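Local coordinates for protein aryl esterase (Mycobacterium smegmatis, PDB 2Q0Q) that hydrolyses aryl esters as an oligomeric SGNH hydrolase and also catalyses acyl transfer to alcohols in aqueous conditions, at residues T58-P63 with F100-L105; N69-L74 with S112-Q117; N94-Y99 with L152-G157. One frame throughout, in Å; residues are numbered along the deposited sequence.

Contact 1. Residues T58-P63 with F100-L105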
loop_
_atom_site.group_PDB
_atom_site.type_symbol
_atom_site.label_atom_id
_atom_site.label_comp_id
_atom_site.label_asym_id
_atom_site.label_seq_id
_atom_site.Cartn_x
_atom_site.Cartn_y
_atom_site.Cartn_z
ATOM N N THR G 58 22.169 3.493 1.026
ATOM C CA THR G 58 22.265 2.443 0.005
ATOM C C THR G 58 20.885 2.192 -0.592
ATOM O O THR G 58 20.680 2.398 -1.795
ATOM C CB THR G 58 22.851 1.109 0.548
ATOM O OG1 THR G 58 22.074 0.656 1.671
ATOM C CG2 THR G 58 24.319 1.281 0.918
ATOM N N ASN G 59 19.947 1.776 0.251
ATOM C CA ASN G 59 18.611 1.370 -0.202
ATOM C C ASN G 59 17.529 1.474 0.867
ATOM O O ASN G 59 16.555 0.692 0.859
ATOM C CB ASN G 59 18.667 -0.062 -0.742
ATOM C CG ASN G 59 18.657 -1.120 0.362
ATOM O OD1 ASN G 59 19.187 -0.904 1.457
ATOM N ND2 ASN G 59 18.061 -2.286 0.054
ATOM N N ILE G 60 17.662 2.440 1.767
ATOM C CA ILE G 60 16.675 2.589 2.814
ATOM C C ILE G 60 16.120 4.006 2.793
ATOM O O ILE G 60 16.868 4.982 2.738
ATOM C CB ILE G 60 17.235 2.142 4.215
ATOM C CG1 ILE G 60 16.191 2.353 5.314
ATOM C CG2 ILE G 60 18.521 2.861 4.567
ATOM C CD1 ILE G 60 16.426 1.503 6.529
ATOM N N ASP G 61 14.796 4.104 2.815
ATOM C CA ASP G 61 14.116 5.385 2.898
ATOM C C ASP G 61 14.478 6.124 4.184
ATOM O O ASP G 61 14.409 5.555 5.280
ATOM C CB ASP G 61 12.598 5.175 2.865
ATOM C CG ASP G 61 12.102 4.661 1.507
ATOM O OD1 ASP G 61 12.826 4.805 0.493
ATOM O OD2 ASP G 61 10.993 4.105 1.459
ATOM N N ASP G 62 14.856 7.384 4.055
ATOM C CA ASP G 62 15.091 8.222 5.230
ATOM C C ASP G 62 13.748 8.854 5.606
ATOM O O ASP G 62 13.080 9.461 4.739
ATOM C CB ASP G 62 16.172 9.275 4.950
ATOM C CG ASP G 62 16.587 10.048 6.205
ATOM O OD1 ASP G 62 15.690 10.617 6.851
ATOM O OD2 ASP G 62 17.799 10.113 6.550
ATOM N N PRO G 63 13.311 8.687 6.875
ATOM C CA PRO G 63 11.963 9.158 7.247
ATOM C C PRO G 63 11.808 10.681 7.240
ATOM O O PRO G 63 10.688 11.184 7.256
ATOM C CB PRO G 63 11.774 8.620 8.673
ATOM C CG PRO G 63 13.122 8.390 9.195
ATOM C CD PRO G 63 13.999 8.047 8.011
ATOM N N PHE G 100 18.341 4.331 11.672
ATOM C CA PHE G 100 18.134 3.238 10.717
ATOM C C PHE G 100 18.242 1.854 11.365
ATOM O O PHE G 100 17.774 0.878 10.775
ATOM C CB PHE G 100 19.094 3.327 9.534
ATOM C CG PHE G 100 18.809 4.485 8.604
ATOM C CD1 PHE G 100 19.795 5.404 8.319
ATOM C CD2 PHE G 100 17.562 4.631 7.999
ATOM C CE1 PHE G 100 19.575 6.459 7.463
ATOM C CE2 PHE G 100 17.331 5.690 7.159
ATOM C CZ PHE G 100 18.352 6.622 6.908
ATOM N N ARG G 101 18.841 1.779 12.560
ATOM C CA ARG G 101 19.006 0.511 13.266
ATOM C C ARG G 101 19.572 -0.595 12.369
ATOM O O ARG G 101 19.116 -1.745 12.402
ATOM C CB ARG G 101 17.691 0.092 13.926
ATOM C CG ARG G 101 17.269 1.046 15.051
ATOM C CD ARG G 101 15.791 1.065 15.221
ATOM N NE ARG G 101 15.350 1.704 16.467
ATOM C CZ ARG G 101 14.958 2.980 16.598
ATOM N NH1 ARG G 101 14.965 3.835 15.558
ATOM N NH2 ARG G 101 14.548 3.405 17.794
ATOM N N ARG G 102 20.562 -0.238 11.561
ATOM C CA ARG G 102 21.199 -1.201 10.657
ATOM C C ARG G 102 22.536 -1.728 11.163
ATOM O O ARG G 102 23.310 -1.002 11.780
ATOM C CB ARG G 102 21.408 -0.602 9.267
ATOM C CG ARG G 102 20.170 -0.647 8.396
ATOM C CD ARG G 102 20.472 -0.320 6.936
ATOM N NE ARG G 102 19.384 -0.821 6.087
ATOM C CZ ARG G 102 19.399 -0.885 4.756
ATOM N NH1 ARG G 102 20.429 -0.442 4.048
ATOM N NH2 ARG G 102 18.344 -1.395 4.131
ATOM N N THR G 103 22.771 -3.003 10.894
ATOM C CA THR G 103 24.059 -3.655 11.126
ATOM C C THR G 103 24.909 -3.498 9.861
ATOM O O THR G 103 24.389 -3.162 8.804
ATOM C CB THR G 103 23.862 -5.162 11.391
ATOM O OG1 THR G 103 23.356 -5.797 10.209
ATOM C CG2 THR G 103 22.879 -5.389 12.559
ATOM N N PRO G 104 26.237 -3.731 9.969
ATOM C CA PRO G 104 27.074 -3.738 8.756
ATOM C C PRO G 104 26.577 -4.712 7.684
ATOM O O PRO G 104 26.664 -4.409 6.498
ATOM C CB PRO G 104 28.455 -4.156 9.278
ATOM C CG PRO G 104 28.445 -3.702 10.692
ATOM C CD PRO G 104 27.044 -3.907 11.187
ATOM N N LEU G 105 26.038 -5.853 8.107
ATOM C CA LEU G 105 25.444 -6.811 7.168
ATOM C C LEU G 105 24.257 -6.195 6.413
ATOM O O LEU G 105 24.148 -6.336 5.183
ATOM C CB LEU G 105 24.949 -8.066 7.866
ATOM C CG LEU G 105 24.097 -8.976 6.970
ATOM C CD1 LEU G 105 24.893 -9.458 5.756
ATOM C CD2 LEU G 105 23.550 -10.142 7.776
#
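Asp-62 and Phe-100 bring the two backbones closest, with CA atoms 8.0 Å apart, so the irregular loop 58-63 and the turn leading into helix 104-119 meet mainly through side chains. Arg-102 reaches across with an extended chain and grips Asn-59 end-on, both terminal nitrogens converging on one oxygen. Arg-102 NH2 lies 2.8 Å and Arg-102 NH1 2.9 Å from Asn-59 OD1. The NH1 bond runs nearly along the C=O axis, whereas NH2 comes in 31° out of the carbonyl plane; the amide is twisted 48° against the guanidinium. Arg-102 NH1 also forms a salt bridge with Asp-95, so the arginine's charge is probably offset in part by the carboxylate. In the SGNH hydrolase fold, such loops follow the C-terminal ends of the parallel strands, and here those after strands 46-52 and 86-90 are tied together. Ile-60 lies against both flat groups. Its CB sits over the centre of the Arg-102 guanidinium, 3.7 Å above the plane, and CG2 makes a CH-pi contact over one face of the Phe-100 ring, 4.2 Å from the centroid. Ile-60 CG1, anti to the backbone N (chi1 178°), brings Ile-60 CD1 to the ring's rim, 3.6 Å from Phe-100 CD2. At the ring's edge, Asp-61 O lies in plane, 3.5 Å from Phe-100 CE2.

Contact 2. Residues N69-L74 with S112-Q117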
loop_
_atom_site.group_PDB
_atom_site.type_symbol
_atom_site.label_atom_id
_atom_site.label_comp_id
_atom_site.label_asym_id
_atom_site.label_seq_id
_atom_site.Cartn_x
_atom_site.Cartn_y
_atom_site.Cartn_z
ATOM N N ASN G 69 16.994 7.436 -0.881
ATOM C CA ASN G 69 17.189 6.008 -1.143
ATOM C C ASN G 69 17.992 5.800 -2.432
ATOM O O ASN G 69 17.459 6.004 -3.557
ATOM C CB ASN G 69 15.830 5.319 -1.228
ATOM C CG ASN G 69 15.929 3.803 -1.395
ATOM O OD1 ASN G 69 16.841 3.286 -2.045
ATOM N ND2 ASN G 69 14.975 3.092 -0.821
ATOM N N GLY G 70 19.258 5.390 -2.291
ATOM C CA GLY G 70 20.147 5.270 -3.447
ATOM C C GLY G 70 19.599 4.322 -4.498
ATOM O O GLY G 70 19.561 4.652 -5.688
ATOM N N ALA G 71 19.068 3.174 -4.054
ATOM C CA ALA G 71 18.560 2.144 -4.980
ATOM C C ALA G 71 17.299 2.576 -5.713
ATOM O O ALA G 71 16.951 1.978 -6.727
ATOM C CB ALA G 71 18.284 0.853 -4.234
ATOM N N SER G 72 16.631 3.597 -5.196
ATOM C CA SER G 72 15.418 4.094 -5.867
ATOM C C SER G 72 15.814 4.856 -7.119
ATOM O O SER G 72 15.047 4.912 -8.083
ATOM C CB SER G 72 14.602 5.031 -4.959
ATOM O OG SER G 72 13.999 4.326 -3.894
ATOM N N TYR G 73 16.996 5.452 -7.084
ATOM C CA TYR G 73 17.453 6.388 -8.093
ATOM C C TYR G 73 18.400 5.724 -9.097
ATOM O O TYR G 73 18.410 6.063 -10.281
ATOM C CB TYR G 73 18.136 7.521 -7.355
ATOM C CG TYR G 73 18.595 8.738 -8.118
ATOM C CD1 TYR G 73 19.850 8.792 -8.689
ATOM C CD2 TYR G 73 17.824 9.894 -8.148
ATOM C CE1 TYR G 73 20.309 9.936 -9.339
ATOM C CE2 TYR G 73 18.263 11.043 -8.798
ATOM C CZ TYR G 73 19.515 11.064 -9.384
ATOM O OH TYR G 73 19.984 12.207 -10.009
ATOM N N LEU G 74 19.215 4.778 -8.632
ATOM C CA LEU G 74 20.333 4.338 -9.460
ATOM C C LEU G 74 19.935 3.758 -10.833
ATOM O O LEU G 74 20.543 4.104 -11.827
ATOM C CB LEU G 74 21.241 3.358 -8.704
ATOM C CG LEU G 74 22.460 2.840 -9.475
ATOM C CD1 LEU G 74 23.354 3.978 -9.920
ATOM C CD2 LEU G 74 23.246 1.844 -8.605
ATOM N N SER G 112 24.708 -4.565 -2.055
ATOM C CA SER G 112 24.522 -5.671 -3.032
ATOM C C SER G 112 23.387 -5.401 -4.041
ATOM O O SER G 112 23.494 -5.758 -5.205
ATOM C CB SER G 112 24.276 -7.018 -2.327
ATOM O OG SER G 112 22.909 -7.213 -1.926
ATOM N N VAL G 113 22.318 -4.769 -3.571
ATOM C CA VAL G 113 21.252 -4.296 -4.451
ATOM C C VAL G 113 21.793 -3.317 -5.511
ATOM O O VAL G 113 21.480 -3.450 -6.690
ATOM C CB VAL G 113 20.108 -3.646 -3.627
ATOM C CG1 VAL G 113 19.099 -2.946 -4.535
ATOM C CG2 VAL G 113 19.400 -4.691 -2.762
ATOM N N LEU G 114 22.587 -2.340 -5.090
ATOM C CA LEU G 114 23.163 -1.363 -6.021
ATOM C C LEU G 114 24.108 -2.032 -7.055
ATOM O O LEU G 114 24.038 -1.753 -8.268
ATOM C CB LEU G 114 23.889 -0.258 -5.234
ATOM C CG LEU G 114 23.026 0.580 -4.267
ATOM C CD1 LEU G 114 23.851 1.596 -3.519
ATOM C CD2 LEU G 114 21.932 1.292 -4.989
ATOM N N VAL G 115 24.965 -2.938 -6.589
ATOM C CA VAL G 115 25.821 -3.690 -7.503
ATOM C C VAL G 115 25.009 -4.460 -8.505
ATOM O O VAL G 115 25.270 -4.396 -9.695
ATOM C CB VAL G 115 26.754 -4.666 -6.745
ATOM C CG1 VAL G 115 27.604 -5.506 -7.727
ATOM C CG2 VAL G 115 27.666 -3.899 -5.798
ATOM N N THR G 116 23.991 -5.139 -8.024
ATOM C CA THR G 116 23.117 -5.917 -8.913
ATOM C C THR G 116 22.443 -5.034 -9.966
ATOM O O THR G 116 22.369 -5.418 -11.155
ATOM C CB THR G 116 22.072 -6.711 -8.094
ATOM O OG1 THR G 116 22.751 -7.631 -7.234
ATOM C CG2 THR G 116 21.156 -7.504 -8.991
ATOM N N GLN G 117 21.996 -3.851 -9.544
ATOM C CA GLN G 117 21.459 -2.837 -10.492
ATOM C C GLN G 117 22.487 -2.430 -11.577
ATOM O O GLN G 117 22.131 -2.238 -12.756
ATOM C CB GLN G 117 20.957 -1.605 -9.738
ATOM C CG GLN G 117 19.726 -1.821 -8.871
ATOM C CD GLN G 117 19.328 -0.598 -8.052
ATOM O OE1 GLN G 117 20.122 0.322 -7.849
ATOM N NE2 GLN G 117 18.061 -0.579 -7.589
#
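Gln-117 spans the groove between two nearly parallel helices to bond with the backbone of Ala-71. The axes of segments 70-74 and 112-117 diverge by 6° and approach to 9.7 Å, as befits neighbouring helices of a three-layer alpha/beta/alpha SGNH hydrolase fold packed on one side of its parallel sheet. The polar link is a single hydrogen bond, Gln-117 NE2 to Ala-71 O at 2.9 Å. It is fairly straight (158° at the hydrogen) and uses a lone pair in the carbonyl plane, although the oxygen stands slightly out of the glutamine's amide plane. Chain extension beyond CG (chi2 175°) carries the amide across to the other helix. Its second end meets carbon: Gln-117 OE1 rests 3.3 Å from Leu-74 CB and also faces Leu-74 CD2.

Apolar contacts fill the rest of the interface. Leu-114 CD2 presses onto the first turn of helix 70-81, 3.5 Å from Ala-71 CA, and touches Leu-74 CD2 at 3.9 Å. Val-113 CG1 meets the methyl of Ala-71 at the same end. Leu-74 continues inward to Phe-8 of strand 3-9, while Val-113 packs on Pro-63 of a neighbouring subunit.

Capping acts within one segment: Asn-69 is the N-cap of helix 70-81, its OD1 taking a weak bond from Ser-72 N at 3.2 Å.

The glutamine amide is thus held at one end only: NE2 gives one bond to a main-chain oxygen, whereas the buried OE1 has no polar partner in the model, a probable electrostatic cost set against the hydrophobic packing.

Contact 3. Residues N94-Y99 with L152-G157; sequences NDTKAY and LIFEGG. With SO4 (sulfate ion), chain U.
A sulfate ion, probably from the crystallisation liquor, sits at the edge of this contact, gripped by Asn-94 and Lys-97 of one segment and lying near the ring of Phe-154 from the other. In this SGNH hydrolase the ion also bonds to Ser-11, His-195 and the backbone N of Ala-55, marking the probable active site; Asn-94 is probably the asparagine that gives the family its N. Asn-94 ND2 donates to SO4 O2 at 2.9 Å and to the backbone oxygen of Arg-56. Lys-97, extended beyond CG (chi2 171°), lays its methylenes across Phe-154 and brings NZ to 3.1 Å from SO4 O3. Along the way, Lys-97 CG makes a CH-pi contact over one face of the Phe-154 ring, 3.9 Å from the centroid, and CE reaches the rim at CZ. The ring turns its edge to SO4 O1 and to Thr-96 OG1, itself hydrogen-bonded to Thr-93 O.

Backbones meet where helix 148-153 ends. Ala-98 N gives a short hydrogen bond to Ile-153 O, 2.6 Å and 162° at the hydrogen. Gly-157 brings its CA to 3.4 Å from Thr-96 O, with no side chain between. Ala-98 and Ile-153 both pack on Leu-105 of a neighbouring subunit. One water donates both its protons between the two segments, to Thr-96 O at 2.7 Å and to Glu-155 O at 2.8 Å.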
loop_
_atom_site.group_PDB
_atom_site.type_symbol
_atom_site.label_atom_id
_atom_site.label_comp_id
_atom_site.label_asym_id
_atom_site.label_seq_id
_atom_site.Cartn_x
_atom_site.Cartn_y
_atom_site.Cartn_z
ATOM N N ASN G 94 25.723 6.784 5.637
ATOM C CA ASN G 94 24.436 7.249 6.153
ATOM C C ASN G 94 23.564 6.143 6.721
ATOM O O ASN G 94 22.804 6.366 7.665
ATOM C CB ASN G 94 23.736 8.134 5.124
ATOM C CG ASN G 94 24.522 9.422 4.880
ATOM O OD1 ASN G 94 25.103 9.981 5.821
ATOM N ND2 ASN G 94 24.629 9.837 3.629
ATOM N N ASP G 95 23.702 4.946 6.182
ATOM C CA ASP G 95 23.043 3.770 6.740
ATOM C C ASP G 95 23.409 3.522 8.205
ATOM O O ASP G 95 22.665 2.843 8.905
ATOM C CB ASP G 95 23.420 2.516 5.962
ATOM C CG ASP G 95 22.992 2.550 4.502
ATOM O OD1 ASP G 95 23.370 3.489 3.762
ATOM O OD2 ASP G 95 22.321 1.595 4.096
ATOM N N THR G 96 24.570 4.032 8.649
ATOM C CA THR G 96 25.007 3.833 10.038
ATOM C C THR G 96 24.412 4.840 11.004
ATOM O O THR G 96 24.732 4.784 12.189
ATOM C CB THR G 96 26.545 3.868 10.235
ATOM O OG1 THR G 96 27.012 5.226 10.158
ATOM C CG2 THR G 96 27.267 2.953 9.229
ATOM N N LYS G 97 23.562 5.760 10.530
ATOM C CA LYS G 97 22.841 6.630 11.444
ATOM C C LYS G 97 21.975 5.787 12.376
ATOM O O LYS G 97 21.413 4.771 11.967
ATOM C CB LYS G 97 22.014 7.660 10.696
ATOM C CG LYS G 97 22.865 8.710 9.963
ATOM C CD LYS G 97 22.007 9.572 9.066
ATOM C CE LYS G 97 22.843 10.627 8.418
ATOM N NZ LYS G 97 22.107 11.450 7.413
ATOM N N ALA G 98 21.881 6.229 13.630
ATOM C CA ALA G 98 21.260 5.429 14.712
ATOM C C ALA G 98 19.824 5.044 14.419
ATOM O O ALA G 98 19.394 3.936 14.765
ATOM C CB ALA G 98 21.340 6.173 16.064
ATOM N N TYR G 99 19.088 5.963 13.794
ATOM C CA TYR G 99 17.666 5.745 13.545
ATOM C C TYR G 99 17.363 4.684 12.493
ATOM O O TYR G 99 16.235 4.188 12.436
ATOM C CB TYR G 99 16.935 7.054 13.234
ATOM C CG TYR G 99 17.432 7.890 12.066
ATOM C CD1 TYR G 99 16.932 7.710 10.786
ATOM C CD2 TYR G 99 18.369 8.905 12.260
ATOM C CE1 TYR G 99 17.361 8.524 9.712
ATOM C CE2 TYR G 99 18.801 9.709 11.204
ATOM C CZ TYR G 99 18.300 9.511 9.934
ATOM O OH TYR G 99 18.742 10.321 8.911
ATOM N N LEU G 152 24.291 12.741 17.940
ATOM C CA LEU G 152 23.041 12.025 18.203
ATOM C C LEU G 152 22.668 11.128 17.041
ATOM O O LEU G 152 22.428 9.926 17.234
ATOM C CB LEU G 152 21.877 12.988 18.485
ATOM C CG LEU G 152 21.805 13.468 19.935
ATOM C CD1 LEU G 152 21.100 14.812 20.075
ATOM C CD2 LEU G 152 21.149 12.394 20.833
ATOM N N ILE G 153 22.592 11.698 15.837
ATOM C CA ILE G 153 22.093 10.908 14.690
ATOM C C ILE G 153 23.062 9.787 14.300
ATOM O O ILE G 153 22.654 8.758 13.735
ATOM C CB ILE G 153 21.734 11.766 13.437
ATOM C CG1 ILE G 153 22.966 12.412 12.817
ATOM C CG2 ILE G 153 20.695 12.836 13.789
ATOM C CD1 ILE G 153 22.707 13.097 11.502
ATOM N N PHE G 154 24.343 9.977 14.595
ATOM C CA PHE G 154 25.342 8.964 14.277
ATOM C C PHE G 154 25.764 8.076 15.462
ATOM O O PHE G 154 26.736 7.349 15.357
ATOM C CB PHE G 154 26.585 9.628 13.667
ATOM C CG PHE G 154 26.486 9.868 12.187
ATOM C CD1 PHE G 154 26.337 11.152 11.655
ATOM C CD2 PHE G 154 26.520 8.792 11.314
ATOM C CE1 PHE G 154 26.239 11.342 10.253
ATOM C CE2 PHE G 154 26.412 8.978 9.940
ATOM C CZ PHE G 154 26.282 10.253 9.408
ATOM N N GLU G 155 25.020 8.117 16.557
ATOM C CA GLU G 155 25.347 7.309 17.733
ATOM C C GLU G 155 25.460 5.827 17.320
ATOM O O GLU G 155 24.547 5.260 16.721
ATOM C CB GLU G 155 24.273 7.513 18.805
ATOM C CG GLU G 155 24.477 6.734 20.093
ATOM C CD GLU G 155 23.585 7.233 21.243
ATOM O OE1 GLU G 155 23.330 8.466 21.357
ATOM O OE2 GLU G 155 23.149 6.386 22.060
ATOM N N GLY G 156 26.613 5.219 17.597
ATOM C CA GLY G 156 26.862 3.834 17.191
ATOM C C GLY G 156 27.390 3.677 15.771
ATOM O O GLY G 156 27.744 2.568 15.351
ATOM N N GLY G 157 27.438 4.779 15.022
ATOM C CA GLY G 157 27.783 4.732 13.604
ATOM C C GLY G 157 29.255 4.490 13.343
ATOM O O GLY G 157 29.605 3.750 12.439
HETATM S S SO4 U . 25.409 13.140 5.210
HETATM O O1 SO4 U . 26.164 12.362 6.261
HETATM O O2 SO4 U . 25.633 12.510 3.888
HETATM O O3 SO4 U . 24.020 13.258 5.696
HETATM O O4 SO4 U . 25.999 14.481 5.133
HETATM O O HOH W 1 24.129 3.564 14.523
#

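Contacts 1 and 3 are near neighbours, their centres 9 Å apart, joined by two probable hydrogen bonds of 2.6 Å: Thr-58 OG1 with Asp-95 OD2, and Asp-62 OD2 with Tyr-99 OH. Contact 1 is thus coupled to the segment whose Asn-94 and Lys-97 hold the sulfate at the probable active site. Contact 2 lies 13 Å from contact 1, centre to centre, and shares helix 104-119 with it; Asn-69 ND2 meets Asp-61 OD1 at 3.0 Å. Contacts 2 and 3 do not touch, their nearest atoms being about 8 Å apart; loop 58-63 touches both, and in that sense lies between the helix pair and the sulfate-binding region.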